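PDB 2F23: anti-cleavage anti-greA transcription factor gfh1 from Thermus thermophilus, which inhibits all catalytic activities of RNA polymerase by partially occluding its substrate-binding site and preventing NTP binding, in a pH-regulated manner. Local coordinates for residues Gly97-Glu109 and Thr115-Leu129. Sequence-based numbering, arbitrary orientation.
Sequences GERLSVQVVSPAE and TPMKISDASPMGKAL
With Ile119 CG1 anti to the carbonyl carbon, beside the backbone N (chi1 -55°), and CD1 extended beyond it, the Ile119 tip lies against Val102, whose CG1 it approaches to a tight 3.3 Å. The other Val102 methyl, CG2, meets CD1 of Leu129 tip to tip at 3.9 Å, tying strand 99-105 to the short helix 124-129; Met117 CB packs beside Val102 CG1 on the same face. On the other face, Gln103 and Lys118 run side by side; Gln103 NE2 donates to Gly86 O, and Lys118 NZ forms a salt bridge with Asp114.

Four backbone hydrogen bonds join strands 99-105 and 117-120 in parallel, among them Gln103 N to Met117 O (2.8 Å), and a fifth continues the pattern just past the strand end. There Asp121 N lies almost straight ahead of the Val105 C=O, though its N-H is bent (143°). Next to that last bond, Val104 CG1 rests on Asp121 CB (3.6 Å), the two side chains crossing at about a right angle. A water donates to Asp121 OD1 and also bonds Ser106 OG. Ser120 OG, anti to its backbone N (chi1 167°), touches Pro107 CG and accepts from Ala122 N, forming an ST turn, while Ser123 OG donates to Ser120 O and N-caps the helix by accepting from Gly126 N (3.0 Å). The contact thus builds the parallel edge of the mixed sheet and the strand-turn-helix passage of the FKBP-like C-terminal domain of GreA/GreB factors.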
loop_
_atom_site.group_PDB
_atom_site.type_symbol
_atom_site.label_atom_id
_atom_site.label_comp_id
_atom_site.label_asym_id
_atom_site.label_seq_id
_atom_site.Cartn_x
_atom_site.Cartn_y
_atom_site.Cartn_z
ATOM N N GLY A 97 -2.334 0.681 7.612
ATOM C CA GLY A 97 -1.915 -0.202 8.683
ATOM C C GLY A 97 -2.796 -1.436 8.748
ATOM O O GLY A 97 -2.612 -2.296 9.607
ATOM N N GLU A 98 -3.760 -1.524 7.837
ATOM C CA GLU A 98 -4.669 -2.663 7.795
ATOM C C GLU A 98 -3.899 -3.959 7.561
ATOM O O GLU A 98 -3.010 -4.020 6.713
ATOM C CB GLU A 98 -5.701 -2.478 6.681
ATOM C CG GLU A 98 -6.705 -3.618 6.568
ATOM C CD GLU A 98 -7.726 -3.393 5.468
ATOM O OE1 GLU A 98 -8.410 -2.345 5.493
ATOM O OE2 GLU A 98 -7.849 -4.264 4.580
ATOM N N ARG A 99 -4.250 -4.994 8.314
ATOM C CA ARG A 99 -3.591 -6.283 8.176
ATOM C C ARG A 99 -4.536 -7.292 7.545
ATOM O O ARG A 99 -5.717 -7.354 7.887
ATOM C CB ARG A 99 -3.105 -6.770 9.542
ATOM C CG ARG A 99 -2.078 -5.837 10.163
ATOM C CD ARG A 99 -1.640 -6.292 11.539
ATOM N NE ARG A 99 -0.674 -5.364 12.125
ATOM C CZ ARG A 99 -0.153 -5.493 13.340
ATOM N NH1 ARG A 99 -0.504 -6.516 14.109
ATOM N NH2 ARG A 99 0.721 -4.601 13.789
ATOM N N LEU A 100 -4.003 -8.073 6.612
ATOM C CA LEU A 100 -4.768 -9.077 5.889
ATOM C C LEU A 100 -3.876 -10.279 5.627
ATOM O O LEU A 100 -2.685 -10.121 5.391
ATOM C CB LEU A 100 -5.228 -8.500 4.546
ATOM C CG LEU A 100 -5.774 -9.480 3.503
ATOM C CD1 LEU A 100 -7.120 -10.004 3.960
ATOM C CD2 LEU A 100 -5.904 -8.784 2.159
ATOM N N SER A 101 -4.439 -11.478 5.684
ATOM C CA SER A 101 -3.648 -12.665 5.397
ATOM C C SER A 101 -4.335 -13.445 4.286
ATOM O O SER A 101 -5.559 -13.404 4.137
ATOM C CB SER A 101 -3.479 -13.543 6.644
ATOM O OG SER A 101 -4.724 -14.028 7.102
ATOM N N VAL A 102 -3.535 -14.136 3.489
ATOM C CA VAL A 102 -4.061 -14.917 2.379
ATOM C C VAL A 102 -3.231 -16.172 2.209
ATOM O O VAL A 102 -2.113 -16.263 2.710
ATOM C CB VAL A 102 -3.985 -14.131 1.048
ATOM C CG1 VAL A 102 -4.756 -12.834 1.158
ATOM C CG2 VAL A 102 -2.528 -13.859 0.686
ATOM N N GLN A 103 -3.795 -17.153 1.520
ATOM C CA GLN A 103 -3.059 -18.366 1.233
ATOM C C GLN A 103 -3.203 -18.607 -0.255
ATOM O O GLN A 103 -4.316 -18.615 -0.783
ATOM C CB GLN A 103 -3.597 -19.578 2.002
ATOM C CG GLN A 103 -2.855 -20.854 1.624
ATOM C CD GLN A 103 -3.285 -22.071 2.416
ATOM O OE1 GLN A 103 -4.478 -22.333 2.581
ATOM N NE2 GLN A 103 -2.307 -22.837 2.896
ATOM N N VAL A 104 -2.076 -18.771 -0.935
ATOM C CA VAL A 104 -2.098 -19.028 -2.366
ATOM C C VAL A 104 -2.452 -20.501 -2.549
ATOM O O VAL A 104 -1.802 -21.379 -1.983
ATOM C CB VAL A 104 -0.722 -18.733 -3.013
ATOM C CG1 VAL A 104 -0.750 -19.104 -4.479
ATOM C CG2 VAL A 104 -0.381 -17.248 -2.863
ATOM N N VAL A 105 -3.497 -20.769 -3.325
ATOM C CA VAL A 105 -3.929 -22.144 -3.551
ATOM C C VAL A 105 -4.245 -22.385 -5.019
ATOM O O VAL A 105 -4.227 -21.458 -5.827
ATOM C CB VAL A 105 -5.192 -22.468 -2.720
ATOM C CG1 VAL A 105 -4.886 -22.329 -1.228
ATOM C CG2 VAL A 105 -6.327 -21.524 -3.106
ATOM N N SER A 106 -4.527 -23.634 -5.369
ATOM C CA SER A 106 -4.877 -23.940 -6.748
ATOM C C SER A 106 -6.248 -23.342 -7.035
ATOM O O SER A 106 -7.051 -23.139 -6.125
ATOM C CB SER A 106 -4.898 -25.452 -6.978
ATOM O OG SER A 106 -3.583 -25.976 -6.928
ATOM N N PRO A 107 -6.533 -23.040 -8.309
ATOM C CA PRO A 107 -7.816 -22.456 -8.706
ATOM C C PRO A 107 -9.045 -23.127 -8.095
ATOM O O PRO A 107 -9.962 -22.447 -7.641
ATOM C CB PRO A 107 -7.781 -22.572 -10.225
ATOM C CG PRO A 107 -6.338 -22.331 -10.522
ATOM C CD PRO A 107 -5.646 -23.191 -9.479
ATOM N N ALA A 108 -9.047 -24.455 -8.076
ATOM C CA ALA A 108 -10.167 -25.218 -7.541
ATOM C C ALA A 108 -10.382 -25.066 -6.037
ATOM O O ALA A 108 -11.442 -25.415 -5.522
ATOM C CB ALA A 108 -9.993 -26.690 -7.888
ATOM N N GLU A 109 -9.385 -24.537 -5.336
ATOM C CA GLU A 109 -9.476 -24.360 -3.887
ATOM C C GLU A 109 -9.765 -22.925 -3.448
ATOM O O GLU A 109 -9.903 -22.649 -2.254
ATOM C CB GLU A 109 -8.177 -24.833 -3.227
ATOM C CG GLU A 109 -7.962 -26.338 -3.265
ATOM C CD GLU A 109 -6.535 -26.728 -2.930
ATOM O OE1 GLU A 109 -5.652 -26.548 -3.792
ATOM O OE2 GLU A 109 -6.291 -27.207 -1.802
ATOM N N THR A 115 -10.525 -16.900 5.934
ATOM C CA THR A 115 -9.461 -16.121 6.554
ATOM C C THR A 115 -8.457 -17.137 7.086
ATOM O O THR A 115 -8.770 -17.912 7.986
ATOM C CB THR A 115 -9.958 -15.268 7.738
ATOM O OG1 THR A 115 -10.927 -14.322 7.277
ATOM C CG2 THR A 115 -8.791 -14.512 8.369
ATOM N N PRO A 116 -7.248 -17.170 6.508
ATOM C CA PRO A 116 -6.811 -16.310 5.402
ATOM C C PRO A 116 -7.602 -16.541 4.116
ATOM O O PRO A 116 -8.130 -17.631 3.893
ATOM C CB PRO A 116 -5.336 -16.672 5.249
ATOM C CG PRO A 116 -5.285 -18.096 5.697
ATOM C CD PRO A 116 -6.165 -18.079 6.922
ATOM N N MET A 117 -7.692 -15.508 3.283
ATOM C CA MET A 117 -8.408 -15.630 2.019
ATOM C C MET A 117 -7.658 -16.631 1.150
ATOM O O MET A 117 -6.451 -16.495 0.962
ATOM C CB MET A 117 -8.456 -14.287 1.270
ATOM C CG MET A 117 -9.323 -13.191 1.876
ATOM S SD MET A 117 -9.936 -12.013 0.608
ATOM C CE MET A 117 -8.622 -12.005 -0.531
ATOM N N LYS A 118 -8.357 -17.636 0.632
ATOM C CA LYS A 118 -7.722 -18.614 -0.245
ATOM C C LYS A 118 -7.808 -18.036 -1.650
ATOM O O LYS A 118 -8.879 -17.989 -2.257
ATOM C CB LYS A 118 -8.434 -19.964 -0.173
ATOM C CG LYS A 118 -8.238 -20.684 1.153
ATOM C CD LYS A 118 -8.727 -22.121 1.081
ATOM C CE LYS A 118 -8.515 -22.840 2.404
ATOM N NZ LYS A 118 -9.362 -22.255 3.482
ATOM N N ILE A 119 -6.664 -17.586 -2.148
ATOM C CA ILE A 119 -6.566 -16.954 -3.454
ATOM C C ILE A 119 -5.949 -17.878 -4.494
ATOM O O ILE A 119 -4.902 -18.477 -4.260
ATOM C CB ILE A 119 -5.713 -15.677 -3.342
ATOM C CG1 ILE A 119 -6.301 -14.769 -2.263
ATOM C CG2 ILE A 119 -5.646 -14.953 -4.679
ATOM C CD1 ILE A 119 -5.447 -13.575 -1.959
ATOM N N SER A 120 -6.603 -17.980 -5.646
ATOM C CA SER A 120 -6.115 -18.821 -6.731
ATOM C C SER A 120 -4.795 -18.284 -7.265
ATOM O O SER A 120 -4.655 -17.079 -7.472
ATOM C CB SER A 120 -7.144 -18.856 -7.861
ATOM O OG SER A 120 -6.589 -19.410 -9.043
ATOM N N ASP A 121 -3.829 -19.171 -7.487
ATOM C CA ASP A 121 -2.542 -18.740 -8.005
ATOM C C ASP A 121 -2.644 -18.249 -9.448
ATOM O O ASP A 121 -1.708 -17.652 -9.967
ATOM C CB ASP A 121 -1.491 -19.860 -7.884
ATOM C CG ASP A 121 -1.842 -21.108 -8.677
ATOM O OD1 ASP A 121 -1.025 -22.055 -8.646
ATOM O OD2 ASP A 121 -2.910 -21.161 -9.320
ATOM N N ALA A 122 -3.794 -18.475 -10.079
ATOM C CA ALA A 122 -4.012 -18.045 -11.459
ATOM C C ALA A 122 -4.745 -16.702 -11.543
ATOM O O ALA A 122 -4.877 -16.119 -12.624
ATOM C CB ALA A 122 -4.795 -19.111 -12.214
ATOM N N SER A 123 -5.226 -16.215 -10.401
ATOM C CA SER A 123 -5.939 -14.942 -10.361
ATOM C C SER A 123 -4.941 -13.789 -10.402
ATOM O O SER A 123 -3.753 -13.979 -10.160
ATOM C CB SER A 123 -6.762 -14.840 -9.078
ATOM O OG SER A 123 -5.915 -14.675 -7.949
ATOM N N PRO A 124 -5.413 -12.572 -10.713
ATOM C CA PRO A 124 -4.494 -11.432 -10.759
ATOM C C PRO A 124 -3.728 -11.251 -9.446
ATOM O O PRO A 124 -2.536 -10.968 -9.454
ATOM C CB PRO A 124 -5.422 -10.260 -11.062
ATOM C CG PRO A 124 -6.449 -10.896 -11.956
ATOM C CD PRO A 124 -6.742 -12.197 -11.233
ATOM N N MET A 125 -4.418 -11.417 -8.322
ATOM C CA MET A 125 -3.772 -11.264 -7.019
ATOM C C MET A 125 -2.771 -12.394 -6.798
ATOM O O MET A 125 -1.647 -12.162 -6.352
ATOM C CB MET A 125 -4.818 -11.273 -5.901
ATOM C CG MET A 125 -4.316 -10.777 -4.549
ATOM S SD MET A 125 -5.613 -10.748 -3.261
ATOM C CE MET A 125 -7.065 -10.609 -4.204
ATOM N N GLY A 126 -3.192 -13.614 -7.121
ATOM C CA GLY A 126 -2.329 -14.769 -6.949
ATOM C C GLY A 126 -1.037 -14.650 -7.726
ATOM O O GLY A 126 0.046 -14.855 -7.177
ATOM N N LYS A 127 -1.145 -14.319 -9.008
ATOM C CA LYS A 127 0.036 -14.182 -9.844
ATOM C C LYS A 127 0.930 -13.041 -9.389
ATOM O O LYS A 127 2.147 -13.094 -9.564
ATOM C CB LYS A 127 -0.355 -13.965 -11.310
ATOM C CG LYS A 127 -0.813 -15.228 -12.031
ATOM C CD LYS A 127 -0.714 -15.052 -13.543
ATOM C CE LYS A 127 -1.058 -16.330 -14.302
ATOM N NZ LYS A 127 -2.518 -16.590 -14.392
ATOM N N ALA A 128 0.327 -12.009 -8.809
ATOM C CA ALA A 128 1.083 -10.856 -8.337
ATOM C C ALA A 128 1.892 -11.180 -7.081
ATOM O O ALA A 128 2.890 -10.521 -6.794
ATOM C CB ALA A 128 0.133 -9.691 -8.062
ATOM N N LEU A 129 1.460 -12.197 -6.342
ATOM C CA LEU A 129 2.131 -12.606 -5.107
ATOM C C LEU A 129 3.250 -13.619 -5.343
ATOM O O LEU A 129 4.279 -13.596 -4.669
ATOM C CB LEU A 129 1.107 -13.206 -4.137
ATOM C CG LEU A 129 0.145 -12.240 -3.440
ATOM C CD1 LEU A 129 -1.037 -13.006 -2.862
ATOM C CD2 LEU A 129 0.895 -11.486 -2.353
HETATM O O HOH W 1 -2.135 -24.608 -9.237
#